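Local atomic coordinates of botulinum neurotoxin type C1 (Clostridium botulinum, PDB entry 3R4S), a protein that binds gangliosides at nerve-cell membranes through this receptor-binding part of its heavy chain, an interaction on which entry of the toxin into cells depends. Residues R58-V63 with T187-K192; P94-I99 with I110-N115; V152-M157 with I172-L177; L117-K122 with Q129-S134. All blocks are in the same frame, centred on the assembly; numbering follows the deposited sequence.

Interaction 1: residues R58-V63 with T187-K192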
loop_
_atom_site.group_PDB
_atom_site.type_symbol
_atom_site.label_atom_id
_atom_site.label_comp_id
_atom_site.label_asym_id
_atom_site.label_seq_id
_atom_site.Cartn_x
_atom_site.Cartn_y
_atom_site.Cartn_z
ATOM N N ARG A 58 19.297 -6.651 -16.139
ATOM C CA ARG A 58 18.440 -6.254 -15.031
ATOM C C ARG A 58 19.265 -5.568 -13.955
ATOM O O ARG A 58 20.462 -5.824 -13.817
ATOM C CB ARG A 58 17.657 -7.433 -14.459
ATOM C CG ARG A 58 18.488 -8.539 -13.850
ATOM C CD ARG A 58 17.563 -9.690 -13.503
ATOM N NE ARG A 58 18.248 -10.795 -12.854
ATOM C CZ ARG A 58 18.931 -11.729 -13.503
ATOM N NH1 ARG A 58 19.023 -11.685 -14.827
ATOM N NH2 ARG A 58 19.524 -12.709 -12.828
ATOM N N GLY A 59 18.614 -4.681 -13.212
ATOM C CA GLY A 59 19.278 -3.909 -12.183
ATOM C C GLY A 59 19.809 -4.744 -11.035
ATOM O O GLY A 59 19.230 -5.758 -10.641
ATOM N N LYS A 60 20.918 -4.279 -10.482
ATOM C CA LYS A 60 21.599 -4.951 -9.397
ATOM C C LYS A 60 22.175 -3.835 -8.520
ATOM O O LYS A 60 22.916 -2.989 -9.008
ATOM C CB LYS A 60 22.721 -5.814 -10.001
ATOM C CG LYS A 60 23.386 -6.810 -9.080
ATOM C CD LYS A 60 24.413 -7.654 -9.863
ATOM C CE LYS A 60 25.107 -8.662 -8.967
ATOM N NZ LYS A 60 26.182 -9.427 -9.678
ATOM N N VAL A 61 21.809 -3.803 -7.240
ATOM C CA VAL A 61 22.419 -2.863 -6.311
ATOM C C VAL A 61 23.225 -3.656 -5.296
ATOM O O VAL A 61 22.681 -4.517 -4.614
ATOM C CB VAL A 61 21.378 -2.005 -5.575
ATOM C CG1 VAL A 61 22.052 -1.130 -4.521
ATOM C CG2 VAL A 61 20.576 -1.149 -6.560
ATOM N N ILE A 62 24.522 -3.373 -5.207
ATOM C CA ILE A 62 25.397 -4.119 -4.320
ATOM C C ILE A 62 25.904 -3.241 -3.180
ATOM O O ILE A 62 26.545 -2.219 -3.421
ATOM C CB ILE A 62 26.605 -4.666 -5.083
ATOM C CG1 ILE A 62 26.151 -5.442 -6.318
ATOM C CG2 ILE A 62 27.458 -5.526 -4.179
ATOM C CD1 ILE A 62 27.295 -5.897 -7.184
ATOM N N VAL A 63 25.607 -3.636 -1.942
ATOM C CA VAL A 63 26.099 -2.918 -0.767
ATOM C C VAL A 63 27.226 -3.730 -0.141
ATOM O O VAL A 63 27.046 -4.915 0.174
ATOM C CB VAL A 63 25.000 -2.718 0.290
ATOM C CG1 VAL A 63 25.552 -1.978 1.501
ATOM C CG2 VAL A 63 23.806 -1.969 -0.302
ATOM N N THR A 187 23.058 -7.928 -1.741
ATOM C CA THR A 187 22.773 -7.764 -3.163
ATOM C C THR A 187 21.274 -7.709 -3.446
ATOM O O THR A 187 20.559 -8.703 -3.279
ATOM C CB THR A 187 23.388 -8.906 -3.991
ATOM O OG1 THR A 187 24.787 -9.000 -3.701
ATOM C CG2 THR A 187 23.208 -8.642 -5.479
ATOM N N PHE A 188 20.810 -6.533 -3.851
ATOM C CA PHE A 188 19.450 -6.351 -4.317
ATOM C C PHE A 188 19.401 -6.684 -5.806
ATOM O O PHE A 188 19.992 -5.995 -6.629
ATOM C CB PHE A 188 18.987 -4.909 -4.100
ATOM C CG PHE A 188 19.043 -4.457 -2.662
ATOM C CD1 PHE A 188 17.877 -4.347 -1.906
ATOM C CD2 PHE A 188 20.259 -4.128 -2.071
ATOM C CE1 PHE A 188 17.920 -3.915 -0.578
ATOM C CE2 PHE A 188 20.317 -3.706 -0.739
ATOM C CZ PHE A 188 19.145 -3.603 0.006
ATOM N N GLU A 189 18.685 -7.745 -6.145
ATOM C CA GLU A 189 18.518 -8.144 -7.534
ATOM C C GLU A 189 17.450 -9.214 -7.567
ATOM O O GLU A 189 17.431 -10.098 -6.704
ATOM C CB GLU A 189 19.831 -8.702 -8.102
ATOM C CG GLU A 189 19.760 -9.076 -9.574
ATOM C CD GLU A 189 21.072 -9.626 -10.135
ATOM O OE1 GLU A 189 21.845 -10.260 -9.382
ATOM O OE2 GLU A 189 21.322 -9.424 -11.345
ATOM N N ILE A 190 16.555 -9.139 -8.550
ATOM C CA ILE A 190 15.491 -10.135 -8.657
ATOM C C ILE A 190 15.977 -11.341 -9.450
ATOM O O ILE A 190 16.038 -11.297 -10.678
ATOM C CB ILE A 190 14.223 -9.543 -9.308
ATOM C CG1 ILE A 190 13.829 -8.246 -8.593
ATOM C CG2 ILE A 190 13.103 -10.575 -9.270
ATOM C CD1 ILE A 190 12.755 -7.389 -9.334
ATOM N N ASN A 191 16.346 -12.402 -8.736
ATOM C CA ASN A 191 16.924 -13.602 -9.340
ATOM C C ASN A 191 16.023 -14.819 -9.179
ATOM O O ASN A 191 15.854 -15.347 -8.078
ATOM C CB ASN A 191 18.291 -13.906 -8.717
ATOM C CG ASN A 191 19.327 -12.835 -9.034
ATOM O OD1 ASN A 191 19.308 -12.246 -10.114
ATOM N ND2 ASN A 191 20.238 -12.580 -8.095
ATOM N N LYS A 192 15.456 -15.259 -10.291
ATOM C CA LYS A 192 14.552 -16.394 -10.300
ATOM C C LYS A 192 15.277 -17.637 -9.829
ATOM O O LYS A 192 16.417 -17.886 -10.210
ATOM C CB LYS A 192 13.999 -16.612 -11.716
ATOM C CG LYS A 192 12.868 -17.616 -11.802
ATOM C CD LYS A 192 12.133 -17.462 -13.124
ATOM C CE LYS A 192 10.985 -18.448 -13.272
ATOM N NZ LYS A 192 10.290 -18.245 -14.583
HETATM O O HOH W 1 16.910 -7.277 -10.635
#

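Interaction 2: residues P94-I99 with I110-N115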
loop_
_atom_site.group_PDB
_atom_site.type_symbol
_atom_site.label_atom_id
_atom_site.label_comp_id
_atom_site.label_asym_id
_atom_site.label_seq_id
_atom_site.Cartn_x
_atom_site.Cartn_y
_atom_site.Cartn_z
ATOM N N PRO A 94 6.482 -17.556 -9.173
ATOM C CA PRO A 94 7.577 -18.500 -8.920
ATOM C C PRO A 94 8.545 -17.920 -7.889
ATOM O O PRO A 94 8.361 -16.786 -7.442
ATOM C CB PRO A 94 8.259 -18.627 -10.287
ATOM C CG PRO A 94 7.835 -17.421 -11.050
ATOM C CD PRO A 94 6.471 -17.056 -10.556
ATOM N N GLY A 95 9.552 -18.692 -7.510
ATOM C CA GLY A 95 10.517 -18.246 -6.523
ATOM C C GLY A 95 11.510 -17.238 -7.075
ATOM O O GLY A 95 12.048 -17.425 -8.164
ATOM N N TYR A 96 11.727 -16.162 -6.315
ATOM C CA TYR A 96 12.783 -15.190 -6.582
ATOM C C TYR A 96 13.496 -14.841 -5.283
ATOM O O TYR A 96 12.855 -14.510 -4.289
ATOM C CB TYR A 96 12.217 -13.878 -7.153
ATOM C CG TYR A 96 11.579 -13.979 -8.516
ATOM C CD1 TYR A 96 12.341 -13.853 -9.674
ATOM C CD2 TYR A 96 10.212 -14.181 -8.646
ATOM C CE1 TYR A 96 11.759 -13.936 -10.921
ATOM C CE2 TYR A 96 9.616 -14.265 -9.893
ATOM C CZ TYR A 96 10.392 -14.146 -11.026
ATOM O OH TYR A 96 9.797 -14.224 -12.262
ATOM N N THR A 97 14.820 -14.920 -5.292
ATOM C CA THR A 97 15.616 -14.247 -4.277
ATOM C C THR A 97 15.607 -12.787 -4.676
ATOM O O THR A 97 15.735 -12.489 -5.856
ATOM C CB THR A 97 17.052 -14.761 -4.284
ATOM O OG1 THR A 97 17.038 -16.147 -3.933
ATOM C CG2 THR A 97 17.916 -13.996 -3.273
ATOM N N ILE A 98 15.403 -11.887 -3.715
ATOM C CA ILE A 98 15.353 -10.455 -4.004
ATOM C C ILE A 98 16.409 -9.628 -3.254
ATOM O O ILE A 98 16.930 -8.648 -3.786
ATOM C CB ILE A 98 13.959 -9.846 -3.738
ATOM C CG1 ILE A 98 13.468 -10.216 -2.336
ATOM C CG2 ILE A 98 12.956 -10.286 -4.823
ATOM C CD1 ILE A 98 12.161 -9.522 -1.948
ATOM N N ILE A 99 16.700 -10.001 -2.018
ATOM C CA ILE A 99 17.732 -9.300 -1.241
ATOM C C ILE A 99 18.595 -10.358 -0.574
ATOM O O ILE A 99 18.137 -11.074 0.318
ATOM C CB ILE A 99 17.138 -8.352 -0.170
ATOM C CG1 ILE A 99 16.055 -7.464 -0.772
ATOM C CG2 ILE A 99 18.239 -7.490 0.468
ATOM C CD1 ILE A 99 15.298 -6.647 0.256
ATOM N N ILE A 110 16.532 -12.852 1.669
ATOM C CA ILE A 110 15.101 -12.608 1.595
ATOM C C ILE A 110 14.623 -12.915 0.190
ATOM O O ILE A 110 15.245 -12.492 -0.782
ATOM C CB ILE A 110 14.755 -11.154 1.945
ATOM C CG1 ILE A 110 15.030 -10.897 3.432
ATOM C CG2 ILE A 110 13.288 -10.865 1.619
ATOM C CD1 ILE A 110 14.980 -9.423 3.838
ATOM N N GLY A 111 13.521 -13.652 0.090
ATOM C CA GLY A 111 12.966 -14.034 -1.197
ATOM C C GLY A 111 11.446 -14.019 -1.184
ATOM O O GLY A 111 10.812 -13.902 -0.124
ATOM N N ILE A 112 10.861 -14.106 -2.373
ATOM C CA ILE A 112 9.419 -14.204 -2.507
ATOM C C ILE A 112 9.049 -15.439 -3.334
ATOM O O ILE A 112 9.776 -15.833 -4.254
ATOM C CB ILE A 112 8.819 -12.949 -3.166
ATOM C CG1 ILE A 112 9.527 -12.649 -4.484
ATOM C CG2 ILE A 112 8.905 -11.749 -2.206
ATOM C CD1 ILE A 112 8.984 -11.406 -5.210
ATOM N N ILE A 113 7.925 -16.054 -2.983
ATOM C CA ILE A 113 7.396 -17.187 -3.736
ATOM C C ILE A 113 5.913 -17.306 -3.418
ATOM O O ILE A 113 5.513 -17.134 -2.271
ATOM C CB ILE A 113 8.153 -18.499 -3.424
ATOM C CG1 ILE A 113 7.712 -19.624 -4.369
ATOM C CG2 ILE A 113 7.972 -18.916 -1.959
ATOM C CD1 ILE A 113 8.604 -20.864 -4.271
ATOM N N SER A 114 5.104 -17.579 -4.438
ATOM C CA SER A 114 3.651 -17.547 -4.286
ATOM C C SER A 114 3.259 -16.251 -3.596
ATOM O O SER A 114 3.654 -15.168 -4.029
ATOM C CB SER A 114 3.150 -18.748 -3.473
ATOM O OG SER A 114 3.452 -19.958 -4.139
ATOM N N ASN A 115 2.512 -16.370 -2.504
ATOM C CA ASN A 115 2.058 -15.200 -1.756
ATOM C C ASN A 115 2.883 -14.944 -0.493
ATOM O O ASN A 115 2.413 -14.275 0.434
ATOM C CB ASN A 115 0.562 -15.323 -1.416
ATOM C CG ASN A 115 0.255 -16.543 -0.568
ATOM O OD1 ASN A 115 0.666 -17.653 -0.896
ATOM N ND2 ASN A 115 -0.452 -16.338 0.542
#

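Interaction 3: residues V152-M157 with I172-L177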
loop_
_atom_site.group_PDB
_atom_site.type_symbol
_atom_site.label_atom_id
_atom_site.label_comp_id
_atom_site.label_asym_id
_atom_site.label_seq_id
_atom_site.Cartn_x
_atom_site.Cartn_y
_atom_site.Cartn_z
ATOM N N VAL A 152 12.443 -7.205 10.082
ATOM C CA VAL A 152 12.864 -8.492 10.602
ATOM C C VAL A 152 13.768 -8.238 11.804
ATOM O O VAL A 152 14.666 -7.385 11.739
ATOM C CB VAL A 152 13.639 -9.292 9.535
ATOM C CG1 VAL A 152 14.344 -10.488 10.161
ATOM C CG2 VAL A 152 12.714 -9.725 8.395
ATOM N N THR A 153 13.536 -8.953 12.905
ATOM C CA THR A 153 14.465 -8.865 14.029
ATOM C C THR A 153 14.963 -10.249 14.378
ATOM O O THR A 153 14.244 -11.230 14.224
ATOM C CB THR A 153 13.866 -8.170 15.283
ATOM O OG1 THR A 153 12.850 -8.994 15.871
ATOM C CG2 THR A 153 13.285 -6.805 14.923
ATOM N N ASN A 154 16.208 -10.324 14.823
ATOM C CA ASN A 154 16.789 -11.590 15.226
ATOM C C ASN A 154 17.570 -11.455 16.521
ATOM O O ASN A 154 18.225 -10.450 16.754
ATOM C CB ASN A 154 17.719 -12.118 14.153
ATOM C CG ASN A 154 18.157 -13.535 14.430
ATOM O OD1 ASN A 154 19.331 -13.807 14.739
ATOM N ND2 ASN A 154 17.219 -14.447 14.333
ATOM N N ASN A 155 17.491 -12.486 17.348
ATOM C CA ASN A 155 18.234 -12.563 18.594
ATOM C C ASN A 155 18.685 -14.011 18.760
ATOM O O ASN A 155 17.853 -14.897 18.940
ATOM C CB ASN A 155 17.335 -12.137 19.762
ATOM C CG ASN A 155 18.067 -12.133 21.095
ATOM O OD1 ASN A 155 19.097 -12.765 21.243
ATOM N ND2 ASN A 155 17.523 -11.430 22.070
ATOM N N MET A 156 19.991 -14.263 18.666
ATOM C CA MET A 156 20.503 -15.629 18.775
ATOM C C MET A 156 20.049 -16.312 20.068
ATOM O O MET A 156 19.795 -17.513 20.085
ATOM C CB MET A 156 22.030 -15.673 18.652
ATOM C CG MET A 156 22.542 -15.385 17.250
ATOM S SD MET A 156 21.832 -16.444 15.961
ATOM C CE MET A 156 22.692 -15.815 14.511
ATOM N N MET A 157 19.904 -15.539 21.138
ATOM C CA MET A 157 19.442 -16.087 22.415
ATOM C C MET A 157 17.919 -16.124 22.536
ATOM O O MET A 157 17.387 -16.503 23.575
ATOM C CB MET A 157 20.021 -15.278 23.572
ATOM C CG MET A 157 21.536 -15.382 23.700
ATOM S SD MET A 157 22.056 -17.001 24.304
ATOM C CE MET A 157 22.160 -17.947 22.777
ATOM N N ILE A 172 9.584 -17.205 15.739
ATOM C CA ILE A 172 10.108 -18.555 15.934
ATOM C C ILE A 172 11.371 -18.509 16.792
ATOM O O ILE A 172 12.222 -17.636 16.615
ATOM C CB ILE A 172 10.425 -19.253 14.585
ATOM C CG1 ILE A 172 9.189 -19.243 13.681
ATOM C CG2 ILE A 172 10.842 -20.689 14.809
ATOM C CD1 ILE A 172 9.292 -20.155 12.454
ATOM N N LYS A 173 11.483 -19.441 17.732
ATOM C CA LYS A 173 12.678 -19.551 18.561
ATOM C C LYS A 173 13.866 -19.852 17.660
ATOM O O LYS A 173 13.780 -20.723 16.804
ATOM C CB LYS A 173 12.511 -20.673 19.591
ATOM C CG LYS A 173 13.771 -20.952 20.425
ATOM C CD LYS A 173 14.082 -19.782 21.340
ATOM C CE LYS A 173 15.488 -19.855 21.951
ATOM N NZ LYS A 173 16.573 -19.290 21.066
ATOM N N VAL A 174 14.972 -19.134 17.838
ATOM C CA VAL A 174 16.144 -19.380 17.014
ATOM C C VAL A 174 16.843 -20.649 17.491
ATOM O O VAL A 174 17.129 -20.794 18.682
ATOM C CB VAL A 174 17.151 -18.198 17.061
ATOM C CG1 VAL A 174 18.427 -18.542 16.285
ATOM C CG2 VAL A 174 16.512 -16.923 16.518
ATOM N N LYS A 175 17.125 -21.560 16.565
ATOM C CA LYS A 175 17.813 -22.801 16.909
ATOM C C LYS A 175 19.318 -22.550 16.956
ATOM O O LYS A 175 19.786 -21.474 16.594
ATOM C CB LYS A 175 17.483 -23.898 15.897
ATOM C CG LYS A 175 18.155 -23.721 14.536
ATOM C CD LYS A 175 17.615 -24.729 13.521
ATOM C CE LYS A 175 18.543 -24.869 12.311
ATOM N NZ LYS A 175 17.941 -25.717 11.238
ATOM N N GLU A 176 20.076 -23.535 17.421
ATOM C CA GLU A 176 21.525 -23.413 17.443
ATOM C C GLU A 176 22.033 -23.278 16.006
ATOM O O GLU A 176 21.774 -24.133 15.158
ATOM C CB GLU A 176 22.155 -24.629 18.125
ATOM C CG GLU A 176 23.541 -24.362 18.703
ATOM C CD GLU A 176 24.058 -25.522 19.545
ATOM O OE1 GLU A 176 24.698 -25.261 20.590
ATOM O OE2 GLU A 176 23.819 -26.692 19.165
ATOM N N LEU A 177 22.733 -22.189 15.722
ATOM C CA LEU A 177 23.210 -21.955 14.361
ATOM C C LEU A 177 24.726 -21.852 14.348
ATOM O O LEU A 177 25.297 -20.969 13.709
ATOM C CB LEU A 177 22.576 -20.693 13.778
ATOM C CG LEU A 177 21.061 -20.735 13.600
ATOM C CD1 LEU A 177 20.547 -19.342 13.279
ATOM C CD2 LEU A 177 20.656 -21.727 12.507
HETATM O O HOH W 2 20.685 -19.995 18.714
#

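Interaction 4: residues L117-K122 with Q129-S134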
loop_
_atom_site.group_PDB
_atom_site.type_symbol
_atom_site.label_atom_id
_atom_site.label_comp_id
_atom_site.label_asym_id
_atom_site.label_seq_id
_atom_site.Cartn_x
_atom_site.Cartn_y
_atom_site.Cartn_z
ATOM N N LEU A 117 6.573 -13.715 1.478
ATOM C CA LEU A 117 7.897 -13.111 1.531
ATOM C C LEU A 117 8.636 -13.804 2.668
ATOM O O LEU A 117 8.130 -13.881 3.791
ATOM C CB LEU A 117 7.847 -11.593 1.728
ATOM C CG LEU A 117 9.234 -10.926 1.862
ATOM C CD1 LEU A 117 9.288 -9.586 1.171
ATOM C CD2 LEU A 117 9.621 -10.759 3.323
ATOM N N VAL A 118 9.820 -14.330 2.365
ATOM C CA VAL A 118 10.525 -15.203 3.295
ATOM C C VAL A 118 11.869 -14.621 3.736
ATOM O O VAL A 118 12.677 -14.216 2.901
ATOM C CB VAL A 118 10.778 -16.573 2.646
ATOM C CG1 VAL A 118 11.391 -17.530 3.642
ATOM C CG2 VAL A 118 9.463 -17.155 2.094
ATOM N N PHE A 119 12.102 -14.574 5.044
ATOM C CA PHE A 119 13.423 -14.249 5.578
ATOM C C PHE A 119 14.094 -15.523 6.040
ATOM O O PHE A 119 13.482 -16.328 6.735
ATOM C CB PHE A 119 13.341 -13.269 6.753
ATOM C CG PHE A 119 14.674 -13.011 7.401
ATOM C CD1 PHE A 119 15.577 -12.116 6.831
ATOM C CD2 PHE A 119 15.030 -13.671 8.568
ATOM C CE1 PHE A 119 16.826 -11.877 7.420
ATOM C CE2 PHE A 119 16.269 -13.446 9.164
ATOM C CZ PHE A 119 17.174 -12.550 8.581
ATOM N N THR A 120 15.352 -15.703 5.661
ATOM C CA THR A 120 16.070 -16.931 5.981
ATOM C C THR A 120 17.439 -16.675 6.601
ATOM O O THR A 120 18.233 -15.880 6.077
ATOM C CB THR A 120 16.292 -17.773 4.726
ATOM O OG1 THR A 120 15.037 -17.995 4.074
ATOM C CG2 THR A 120 16.922 -19.109 5.090
ATOM N N LEU A 121 17.705 -17.330 7.728
ATOM C CA LEU A 121 19.073 -17.458 8.220
ATOM C C LEU A 121 19.639 -18.738 7.617
ATOM O O LEU A 121 19.060 -19.814 7.786
ATOM C CB LEU A 121 19.106 -17.539 9.744
ATOM C CG LEU A 121 18.866 -16.242 10.526
ATOM C CD1 LEU A 121 19.035 -16.497 12.005
ATOM C CD2 LEU A 121 19.807 -15.129 10.083
ATOM N N LYS A 122 20.743 -18.628 6.887
ATOM C CA LYS A 122 21.360 -19.811 6.303
ATOM C C LYS A 122 22.616 -20.194 7.076
ATOM O O LYS A 122 23.647 -19.520 6.988
ATOM C CB LYS A 122 21.689 -19.593 4.828
ATOM C CG LYS A 122 22.192 -20.853 4.131
ATOM C CD LYS A 122 22.592 -20.564 2.696
ATOM C CE LYS A 122 23.022 -21.829 1.962
ATOM N NZ LYS A 122 21.890 -22.447 1.255
ATOM N N GLN A 129 17.008 -21.560 8.808
ATOM C CA GLN A 129 15.784 -21.321 9.559
ATOM C C GLN A 129 15.060 -20.134 8.932
ATOM O O GLN A 129 15.643 -19.061 8.770
ATOM C CB GLN A 129 16.102 -21.076 11.037
ATOM C CG GLN A 129 14.890 -21.042 11.933
ATOM C CD GLN A 129 15.212 -21.227 13.424
ATOM O OE1 GLN A 129 14.315 -21.524 14.215
ATOM N NE2 GLN A 129 16.481 -21.058 13.805
ATOM N N SER A 130 13.803 -20.329 8.553
ATOM C CA SER A 130 13.057 -19.289 7.849
ATOM C C SER A 130 11.782 -18.875 8.570
ATOM O O SER A 130 11.198 -19.656 9.309
ATOM C CB SER A 130 12.714 -19.742 6.418
ATOM O OG SER A 130 13.885 -19.906 5.631
ATOM N N ILE A 131 11.361 -17.636 8.333
ATOM C CA ILE A 131 10.058 -17.137 8.751
ATOM C C ILE A 131 9.464 -16.371 7.584
ATOM O O ILE A 131 10.185 -15.982 6.664
ATOM C CB ILE A 131 10.161 -16.175 9.931
ATOM C CG1 ILE A 131 11.151 -15.038 9.605
ATOM C CG2 ILE A 131 10.593 -16.915 11.179
ATOM C CD1 ILE A 131 11.386 -14.106 10.786
ATOM N N ASN A 132 8.160 -16.124 7.615
ATOM C CA ASN A 132 7.539 -15.504 6.455
ATOM C C ASN A 132 6.309 -14.659 6.738
ATOM O O ASN A 132 5.670 -14.761 7.784
ATOM C CB ASN A 132 7.199 -16.561 5.415
ATOM C CG ASN A 132 6.088 -17.479 5.874
ATOM O OD1 ASN A 132 6.330 -18.629 6.242
ATOM N ND2 ASN A 132 4.864 -16.972 5.870
ATOM N N PHE A 133 6.014 -13.793 5.782
ATOM C CA PHE A 133 4.765 -13.070 5.725
ATOM C C PHE A 133 4.033 -13.691 4.552
ATOM O O PHE A 133 4.640 -13.931 3.505
ATOM C CB PHE A 133 5.037 -11.580 5.460
ATOM C CG PHE A 133 3.879 -10.839 4.847
ATOM C CD1 PHE A 133 2.606 -10.935 5.392
ATOM C CD2 PHE A 133 4.069 -10.035 3.726
ATOM C CE1 PHE A 133 1.531 -10.249 4.831
ATOM C CE2 PHE A 133 3.005 -9.343 3.155
ATOM C CZ PHE A 133 1.730 -9.447 3.711
ATOM N N SER A 134 2.748 -13.985 4.719
ATOM C CA SER A 134 1.936 -14.419 3.578
ATOM C C SER A 134 0.731 -13.500 3.466
ATOM O O SER A 134 0.060 -13.219 4.453
ATOM C CB SER A 134 1.492 -15.883 3.704
ATOM O OG SER A 134 0.762 -16.091 4.903
#

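Interaction 1: residues R58-V63 with T187-K192
R58 presents one face of its guanidinium to the E189 carboxylate and its edge to N191. NE and NH2 both grip the single atom N191 OD1, which lies within a few degrees of the guanidinium plane. The bond from R58 NH2 to N191 OD1 is 2.8 Å and fairly straight (162°), while that from R58 NE is longer (3.3 Å) and more bent. The N191 amide stands almost perpendicular to the guanidinium, with 85° between the planes. E189 OE2 sits over the face, 3.7 Å from R58 NE: a long salt bridge of charge alone, with no N-H aimed at it. CG of R58 is tucked between backbone N and carbonyl carbon (chi1 63°), and the chain then runs straight to NE. The amide is held from both ends, because N191 ND2 also donates to E189 OE1 at 3.1 Å; R58 NH1 bonds to the carbonyl of G55. K60 passes its methylenes aslant across the carboxylate of E189 and touches T187, CE to CG2 at 4.0 Å. Water 1 joins G59 O to I190 N where the strands part. Farther along, V61 and F188 form a hydrogen-bonded antiparallel pair through both their N and O atoms. V61 CB packs on F188 CB at 4.0 Å, and V63 CG2 meets the edge of the F188 ring, which also stacks edge-to-face with F49 and F213. The contact thus has a hydrophobic inner face around V61 and F188, and a partly exposed outer face where R58 and nearby K60 would tend to keep E189 ionised.

Interaction 2: residues P94-I99 with I110-N115
I98 and I99 both direct their backbone N-H groups at one acceptor, I110 O, which defines a classic beta bulge. The bonds are I98 N to I110 O at 3.0 Å and I99 N to I110 O at 3.1 Å, the second almost perfectly straight at 177°. I110 N returns a bond to I99 O, and beyond the bulge Y96 and I112 form a regular hydrogen-bonded pair through N and O of each. A weaker polar contact adds to these: G95 CA leans on I112 O through a CA-H...O contact. Y96 O also passes close to G111 CA (3.1 Å), where there is no side chain. The apolar contacts centre on I98. Its CG1 lies between backbone N and carbonyl carbon (chi1 51°), which swings this branch over I110 O and carries CD1 against both neighbours, 4.0 Å from I110 CG2 and 4.0 Å from I112 CG2. I98 and I112 cross at about a right angle. I112 also sets CG1 against Y96 CB at 4.0 Å, and I113 lays CG1 beside the backbone of G95. Beneath this contact lies strand 77-87 of the second sheet, with F82 under I99 and I110, I84 under I98 and I86 under I112. The chemistry is therefore divided: one carbonyl satisfied twice absorbs the one-residue shift at the corner of the chain, and the branched aliphatic groups of I98, I99, I110 and I112 pack against strand 77-87.

Interaction 3: residues V152-M157 with I172-L177
M156 starts with CG beside its backbone N (chi1 -71°); CB points away from the segment 172-177, but the bend at chi2 (-55°) turns the chain back and brings the sulfur to it. There M156 SD rests 4.0 Å from V174 CG1 and 4.2 Å from L177 CD1, crossing L177 at about a right angle. V174 is wedged in by its other branch: CG2 lies 3.4 Å from N154 ND2 and 3.4 Å from N155 O. N154 ND2 is buried against this methyl and finds no partner in the model. Polar links run round the outside. Water 2 donates to M156 O and to K175 O, bridging the two backbones. K173 curls back to give NZ to its neighbour's carbonyl, V174 O, at 2.9 Å, and also to G158 O. N155 OD1 accepts from M157 N, an Asx turn that closes the end of strand 148-155. The two segments run about perpendicular here, just where strands 148-155 and 167-173 give way to loops. Strand 159-164 lies between those strands in their sheet, and across the interior L121 of strand 116-124 packs on both N154 and L177, with Q129 of strand 127-134 against V174.

Interaction 4: residues L117-K122 with Q129-S134
L117 and F133, F119 and I131, and L121 and Q129 are the three hydrogen-bonded pairs of this antiparallel contact, and in each one both N-H groups and both carbonyls are used. All six bonds are short, from L117 N to F133 O at 2.8 Å to I131 N to F119 O at 3.0 Å. The pairs between them, V118 with N132 and T120 with S130, send their backbone polar groups outward. G111 and S109 on the preceding strand take up those of V118 and T120, while N132 N donates to the D170 carboxylate. On the face of V118 and T120, the hydroxyls meet as T120 OG1 and S130 OG at 2.7 Å; S130 OG also bonds to E128 OE2. OG1 of T120 stands beside its own backbone N (chi1 -54°), aimed across at the serine. Alongside, V118 CG1 touches S130 CB at 3.8 Å. CA-H...O contacts, such as T120 CA to Q129 O at 3.5 Å, use the same carbonyls a second time. The opposite face is mostly apolar, with the buried Q129 as its polar member: I131 CG1 lies at the edge of the F119 ring, 4.0 Å from F119 CB, and M160 of strand 159-164 packs against both residues. This is a beta hairpin of strands 116-124 and 127-134, more polar outside and mainly hydrophobic inside, as in the lectin-like jelly-roll sandwich of the N-terminal receptor-binding domain of clostridial neurotoxins.

Overall arrangement
Of the strands in these contacts, 60-64 comes first and waits until strand 185-192 returns to close interaction 1, the longest loop, which encloses the other three contacts. Within it they follow in series: interaction 2 closes a short loop at 94-115, interaction 4 a hairpin at 117-134, and interaction 3 a loop of strands 159-164 and 167-173, at 152-177. None cross. Interactions 1, 2 and 4 lie in one sheet, strand 185-192 bordering 96-98 and strand 108-113 bordering 116-124; the centres of 2 and 4 are about 10 Å apart. Interaction 3 belongs to the facing sheet and packs on the hairpin of interaction 4, tying the two layers of the sandwich together at that end.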